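Local coordinates for uncharacterized protein (Nitrosomonas europaea, PDB 6M0Q) that is of unknown function but folds as a small disulfide-bonded alpha/beta protein that packs against chains of another protein in a six-chain assembly, at residues 40-54 with 66-80. Numbering follows the deposited sequence.
Sequences DYLACKDKKPTDVVK and RVKCGDIVALVQKAR
Cys44 and Cys69 are joined covalently, SG to SG at 2.0 Å with a torsion of -76° about the bond, which ties the residue just past helix 35-43 to the first turn of helix 69-83.

Apolar packing centres on Tyr41, a knob among Ile72, Val73, Val76 and Arg80. With CG anti to the backbone N (chi1 -173°), the ring swings across the face of helix 69-83, and Val76 CG1 stands over one ring face in a CH-pi contact, only 7° off the normal. Val73 CG2 meets the ring edge at Tyr41 CE1, 4.0 Å away. The Arg80 guanidinium plane is nearly perpendicular to the ring, and Arg80 NH2 lies 3.7 Å from Tyr41 CE2. The ring of C-terminal Tyr91 stacks on Tyr41, and its carboxylate takes both the Tyr41 OH, through O, and Arg80 NH2, through OXT. Replacing Tyr41 by alanine is likely to strip Val76 CG1 of the ring it covers and deprive Tyr91 of both a hydroxyl partner and a stacked ring.

The backbone traces a strand-to-helix transition: strands 52-55 and 63-68 pair antiparallel, and helix 69-83, with Lys68 at its N-cap position, starts against the 48-51 turn. Val53 and Val67 form the hydrogen-bonded pair, Val67 N to Val53 O measuring 2.7 Å. Beyond it, Cys69 N meets Asp51 O at 2.9 Å and Gly70 N meets Pro49 O at 2.8 Å.

Among the charged side chains, Lys54 CG lies 3.8 Å from Arg66 CZ, over one guanidinium face. The charged ends stay apart: Lys54 NZ salt-bridges an acidic side chain of a chain of another protein, and Arg66 NH2 hydrogen-bonds Ile64 O.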
loop_
_atom_site.group_PDB
_atom_site.type_symbol
_atom_site.label_atom_id
_atom_site.label_comp_id
_atom_site.label_asym_id
_atom_site.label_seq_id
_atom_site.Cartn_x
_atom_site.Cartn_y
_atom_site.Cartn_z
ATOM N N ASP B 40 27.888 9.459 -18.146
ATOM C CA ASP B 40 29.147 9.185 -18.834
ATOM C C ASP B 40 30.290 9.945 -18.192
ATOM O O ASP B 40 31.398 9.418 -18.060
ATOM C CB ASP B 40 29.008 9.539 -20.311
ATOM C CG ASP B 40 27.985 8.637 -21.017
ATOM O OD1 ASP B 40 27.558 7.650 -20.370
ATOM O OD2 ASP B 40 27.619 8.897 -22.185
ATOM N N TYR B 41 30.027 11.179 -17.764
ATOM C CA TYR B 41 31.042 11.978 -17.090
ATOM C C TYR B 41 31.475 11.324 -15.777
ATOM O O TYR B 41 32.673 11.168 -15.514
ATOM C CB TYR B 41 30.494 13.386 -16.876
ATOM C CG TYR B 41 31.506 14.348 -16.340
ATOM C CD1 TYR B 41 32.672 14.629 -17.048
ATOM C CD2 TYR B 41 31.297 14.986 -15.133
ATOM C CE1 TYR B 41 33.609 15.515 -16.559
ATOM C CE2 TYR B 41 32.220 15.876 -14.641
ATOM C CZ TYR B 41 33.366 16.139 -15.353
ATOM O OH TYR B 41 34.269 17.032 -14.838
ATOM N N LEU B 42 30.510 10.875 -14.965
ATOM C CA LEU B 42 30.854 10.149 -13.743
ATOM C C LEU B 42 31.633 8.877 -14.047
ATOM O O LEU B 42 32.571 8.526 -13.322
ATOM C CB LEU B 42 29.594 9.801 -12.961
ATOM C CG LEU B 42 28.837 10.997 -12.404
ATOM C CD1 LEU B 42 27.513 10.485 -11.932
ATOM C CD2 LEU B 42 29.606 11.626 -11.265
ATOM N N ALA B 43 31.247 8.166 -15.103
ATOM C CA ALA B 43 31.933 6.935 -15.453
ATOM C C ALA B 43 33.366 7.209 -15.869
ATOM O O ALA B 43 34.216 6.331 -15.726
ATOM C CB ALA B 43 31.181 6.206 -16.576
ATOM N N CYS B 44 33.655 8.413 -16.355
ATOM C CA CYS B 44 34.996 8.766 -16.782
ATOM C C CYS B 44 35.786 9.421 -15.682
ATOM O O CYS B 44 36.834 10.012 -15.961
ATOM C CB CYS B 44 34.935 9.666 -18.016
ATOM S SG CYS B 44 34.430 8.672 -19.447
ATOM N N LYS B 45 35.307 9.323 -14.442
ATOM C CA LYS B 45 36.014 9.911 -13.316
ATOM C C LYS B 45 37.318 9.157 -13.081
ATOM O O LYS B 45 37.322 7.928 -12.933
ATOM C CB LYS B 45 35.141 9.901 -12.058
ATOM C CG LYS B 45 35.702 10.751 -10.920
ATOM C CD LYS B 45 34.674 11.002 -9.832
ATOM C CE LYS B 45 35.173 12.050 -8.841
ATOM N NZ LYS B 45 34.118 12.408 -7.842
ATOM N N ASP B 46 38.427 9.907 -13.083
ATOM C CA ASP B 46 39.774 9.371 -12.870
ATOM C C ASP B 46 40.193 8.412 -13.982
ATOM O O ASP B 46 40.994 7.500 -13.763
ATOM C CB ASP B 46 39.892 8.704 -11.499
ATOM C CG ASP B 46 39.636 9.679 -10.366
ATOM O OD1 ASP B 46 40.232 10.780 -10.387
ATOM O OD2 ASP B 46 38.823 9.356 -9.470
ATOM N N LYS B 47 39.659 8.615 -15.181
ATOM C CA LYS B 47 40.060 7.867 -16.359
ATOM C C LYS B 47 40.899 8.763 -17.257
ATOM O O LYS B 47 40.826 9.993 -17.191
ATOM C CB LYS B 47 38.844 7.344 -17.128
ATOM C CG LYS B 47 37.967 6.417 -16.328
ATOM C CD LYS B 47 38.637 5.075 -16.143
ATOM C CE LYS B 47 37.693 4.085 -15.501
ATOM N NZ LYS B 47 38.408 2.837 -15.069
ATOM N N LYS B 48 41.708 8.129 -18.090
ATOM C CA LYS B 48 42.449 8.848 -19.102
ATOM C C LYS B 48 41.495 9.330 -20.195
ATOM O O LYS B 48 40.415 8.765 -20.381
ATOM C CB LYS B 48 43.542 7.952 -19.683
ATOM C CG LYS B 48 44.661 7.673 -18.688
ATOM C CD LYS B 48 45.793 6.857 -19.319
ATOM C CE LYS B 48 46.990 6.717 -18.364
ATOM N NZ LYS B 48 47.645 8.025 -17.972
ATOM N N PRO B 49 41.860 10.391 -20.919
ATOM C CA PRO B 49 40.997 10.836 -22.024
ATOM C C PRO B 49 40.860 9.799 -23.118
ATOM O O PRO B 49 39.893 9.851 -23.885
ATOM C CB PRO B 49 41.691 12.105 -22.535
ATOM C CG PRO B 49 42.582 12.533 -21.416
ATOM C CD PRO B 49 43.026 11.273 -20.747
ATOM N N THR B 50 41.788 8.849 -23.214
ATOM C CA THR B 50 41.682 7.818 -24.232
ATOM C C THR B 50 40.880 6.610 -23.777
ATOM O O THR B 50 40.511 5.791 -24.621
ATOM C CB THR B 50 43.081 7.365 -24.678
ATOM O OG1 THR B 50 43.853 7.006 -23.524
ATOM C CG2 THR B 50 43.775 8.489 -25.428
ATOM N N ASP B 51 40.603 6.476 -22.480
ATOM C CA ASP B 51 39.838 5.330 -21.994
ATOM C C ASP B 51 38.424 5.312 -22.559
ATOM O O ASP B 51 37.834 6.346 -22.879
ATOM C CB ASP B 51 39.774 5.317 -20.469
ATOM C CG ASP B 51 41.064 4.845 -19.856
ATOM O OD1 ASP B 51 41.408 5.323 -18.752
ATOM O OD2 ASP B 51 41.746 4.018 -20.513
ATOM N N VAL B 52 37.878 4.113 -22.679
ATOM C CA VAL B 52 36.544 3.916 -23.228
ATOM C C VAL B 52 35.709 3.221 -22.161
ATOM O O VAL B 52 36.166 2.249 -21.547
ATOM C CB VAL B 52 36.603 3.112 -24.542
ATOM C CG1 VAL B 52 35.219 2.780 -25.044
ATOM C CG2 VAL B 52 37.425 3.897 -25.610
ATOM N N VAL B 53 34.510 3.749 -21.904
ATOM C CA VAL B 53 33.603 3.148 -20.940
ATOM C C VAL B 53 32.282 2.848 -21.626
ATOM O O VAL B 53 31.958 3.381 -22.691
ATOM C CB VAL B 53 33.362 4.043 -19.702
ATOM C CG1 VAL B 53 34.672 4.315 -18.960
ATOM C CG2 VAL B 53 32.673 5.340 -20.119
ATOM N N LYS B 54 31.521 1.965 -21.003
ATOM C CA LYS B 54 30.167 1.718 -21.455
ATOM C C LYS B 54 29.266 2.874 -21.041
ATOM O O LYS B 54 29.418 3.452 -19.953
ATOM C CB LYS B 54 29.629 0.423 -20.871
ATOM C CG LYS B 54 30.266 -0.809 -21.418
ATOM C CD LYS B 54 29.481 -1.965 -20.896
ATOM C CE LYS B 54 30.348 -3.122 -20.605
ATOM N NZ LYS B 54 29.629 -4.133 -19.793
ATOM N N ARG B 66 29.582 2.583 -26.446
ATOM C CA ARG B 66 30.850 2.872 -25.812
ATOM C C ARG B 66 31.138 4.358 -25.970
ATOM O O ARG B 66 30.858 4.959 -27.014
ATOM C CB ARG B 66 31.973 2.017 -26.417
ATOM C CG ARG B 66 32.261 0.698 -25.643
ATOM C CD ARG B 66 31.044 -0.269 -25.594
ATOM N NE ARG B 66 31.380 -1.549 -24.957
ATOM C CZ ARG B 66 30.541 -2.571 -24.797
ATOM N NH1 ARG B 66 30.956 -3.695 -24.207
ATOM N NH2 ARG B 66 29.284 -2.474 -25.218
ATOM N N VAL B 67 31.672 4.953 -24.916
ATOM C CA VAL B 67 31.917 6.383 -24.858
ATOM C C VAL B 67 33.401 6.588 -24.614
ATOM O O VAL B 67 33.983 5.917 -23.754
ATOM C CB VAL B 67 31.071 7.032 -23.749
ATOM C CG1 VAL B 67 31.509 8.456 -23.491
ATOM C CG2 VAL B 67 29.593 6.966 -24.143
ATOM N N LYS B 68 34.014 7.500 -25.371
ATOM C CA LYS B 68 35.405 7.853 -25.130
ATOM C C LYS B 68 35.451 8.977 -24.103
ATOM O O LYS B 68 34.814 10.023 -24.289
ATOM C CB LYS B 68 36.121 8.277 -26.414
ATOM C CG LYS B 68 37.621 8.553 -26.180
ATOM C CD LYS B 68 38.398 8.854 -27.468
ATOM C CE LYS B 68 38.281 10.335 -27.855
ATOM N NZ LYS B 68 39.188 10.711 -28.983
ATOM N N CYS B 69 36.217 8.763 -23.030
ATOM C CA CYS B 69 36.194 9.691 -21.907
ATOM C C CYS B 69 36.641 11.086 -22.304
ATOM O O CYS B 69 36.143 12.069 -21.745
ATOM C CB CYS B 69 37.049 9.156 -20.768
ATOM S SG CYS B 69 36.204 7.787 -19.954
ATOM N N GLY B 70 37.568 11.197 -23.258
ATOM C CA GLY B 70 37.966 12.508 -23.744
ATOM C C GLY B 70 36.798 13.309 -24.287
ATOM O O GLY B 70 36.688 14.509 -24.029
ATOM N N ASP B 71 35.887 12.650 -25.012
ATOM C CA ASP B 71 34.768 13.373 -25.611
ATOM C C ASP B 71 33.792 13.875 -24.553
ATOM O O ASP B 71 33.365 15.036 -24.592
ATOM C CB ASP B 71 34.038 12.494 -26.621
ATOM C CG ASP B 71 34.951 11.982 -27.720
ATOM O OD1 ASP B 71 34.760 10.822 -28.142
ATOM O OD2 ASP B 71 35.866 12.723 -28.148
ATOM N N ILE B 72 33.406 13.013 -23.610
ATOM C CA ILE B 72 32.445 13.455 -22.607
ATOM C C ILE B 72 33.054 14.551 -21.736
ATOM O O ILE B 72 32.385 15.532 -21.392
ATOM C CB ILE B 72 31.909 12.267 -21.775
ATOM C CG1 ILE B 72 30.847 12.756 -20.787
ATOM C CG2 ILE B 72 33.015 11.556 -21.021
ATOM C CD1 ILE B 72 29.721 13.484 -21.458
ATOM N N VAL B 73 34.337 14.434 -21.400
ATOM C CA VAL B 73 34.967 15.466 -20.582
ATOM C C VAL B 73 34.963 16.805 -21.317
ATOM O O VAL B 73 34.617 17.845 -20.739
ATOM C CB VAL B 73 36.387 15.029 -20.171
ATOM C CG1 VAL B 73 37.190 16.227 -19.649
ATOM C CG2 VAL B 73 36.301 13.912 -19.120
ATOM N N ALA B 74 35.304 16.794 -22.613
ATOM C CA ALA B 74 35.211 18.010 -23.422
ATOM C C ALA B 74 33.791 18.568 -23.423
ATOM O O ALA B 74 33.587 19.780 -23.284
ATOM C CB ALA B 74 35.658 17.727 -24.855
ATOM N N LEU B 75 32.803 17.694 -23.587
ATOM C CA LEU B 75 31.413 18.129 -23.627
ATOM C C LEU B 75 31.005 18.803 -22.319
ATOM O O LEU B 75 30.360 19.861 -22.331
ATOM C CB LEU B 75 30.523 16.923 -23.937
ATOM C CG LEU B 75 28.997 17.015 -23.916
ATOM C CD1 LEU B 75 28.477 18.093 -24.845
ATOM C CD2 LEU B 75 28.419 15.663 -24.310
ATOM N N VAL B 76 31.394 18.221 -21.180
ATOM C CA VAL B 76 31.002 18.796 -19.898
ATOM C C VAL B 76 31.772 20.079 -19.627
ATOM O O VAL B 76 31.198 21.069 -19.161
ATOM C CB VAL B 76 31.186 17.775 -18.763
ATOM C CG1 VAL B 76 30.947 18.433 -17.417
ATOM C CG2 VAL B 76 30.232 16.626 -18.955
ATOM N N GLN B 77 33.077 20.089 -19.913
ATOM C CA GLN B 77 33.860 21.304 -19.697
ATOM C C GLN B 77 33.289 22.476 -20.481
ATOM O O GLN B 77 33.246 23.600 -19.972
ATOM C CB GLN B 77 35.330 21.080 -20.060
ATOM C CG GLN B 77 36.093 20.344 -18.963
ATOM C CD GLN B 77 37.473 19.840 -19.399
ATOM O OE1 GLN B 77 37.892 20.019 -20.550
ATOM N NE2 GLN B 77 38.184 19.209 -18.469
ATOM N N LYS B 78 32.812 22.233 -21.707
ATOM C CA LYS B 78 32.244 23.330 -22.484
ATOM C C LYS B 78 30.895 23.776 -21.927
ATOM O O LYS B 78 30.515 24.940 -22.099
ATOM C CB LYS B 78 32.121 22.943 -23.957
ATOM C CG LYS B 78 30.808 22.305 -24.350
ATOM C CD LYS B 78 30.858 21.850 -25.807
ATOM C CE LYS B 78 29.576 21.124 -26.220
ATOM N NZ LYS B 78 29.724 20.365 -27.502
ATOM N N ALA B 79 30.165 22.884 -21.252
ATOM C CA ALA B 79 28.991 23.329 -20.507
ATOM C C ALA B 79 29.401 24.111 -19.263
ATOM O O ALA B 79 28.745 25.093 -18.894
ATOM C CB ALA B 79 28.108 22.135 -20.126
ATOM N N ARG B 80 30.480 23.684 -18.598
ATOM C CA ARG B 80 30.995 24.419 -17.446
ATOM C C ARG B 80 31.535 25.787 -17.847
ATOM O O ARG B 80 31.382 26.750 -17.089
ATOM C CB ARG B 80 32.085 23.607 -16.743
ATOM C CG ARG B 80 31.654 22.226 -16.294
ATOM C CD ARG B 80 30.706 22.284 -15.122
ATOM N NE ARG B 80 30.180 20.968 -14.740
ATOM C CZ ARG B 80 30.885 20.043 -14.091
ATOM N NH1 ARG B 80 32.161 20.274 -13.775
ATOM N NH2 ARG B 80 30.320 18.888 -13.763
#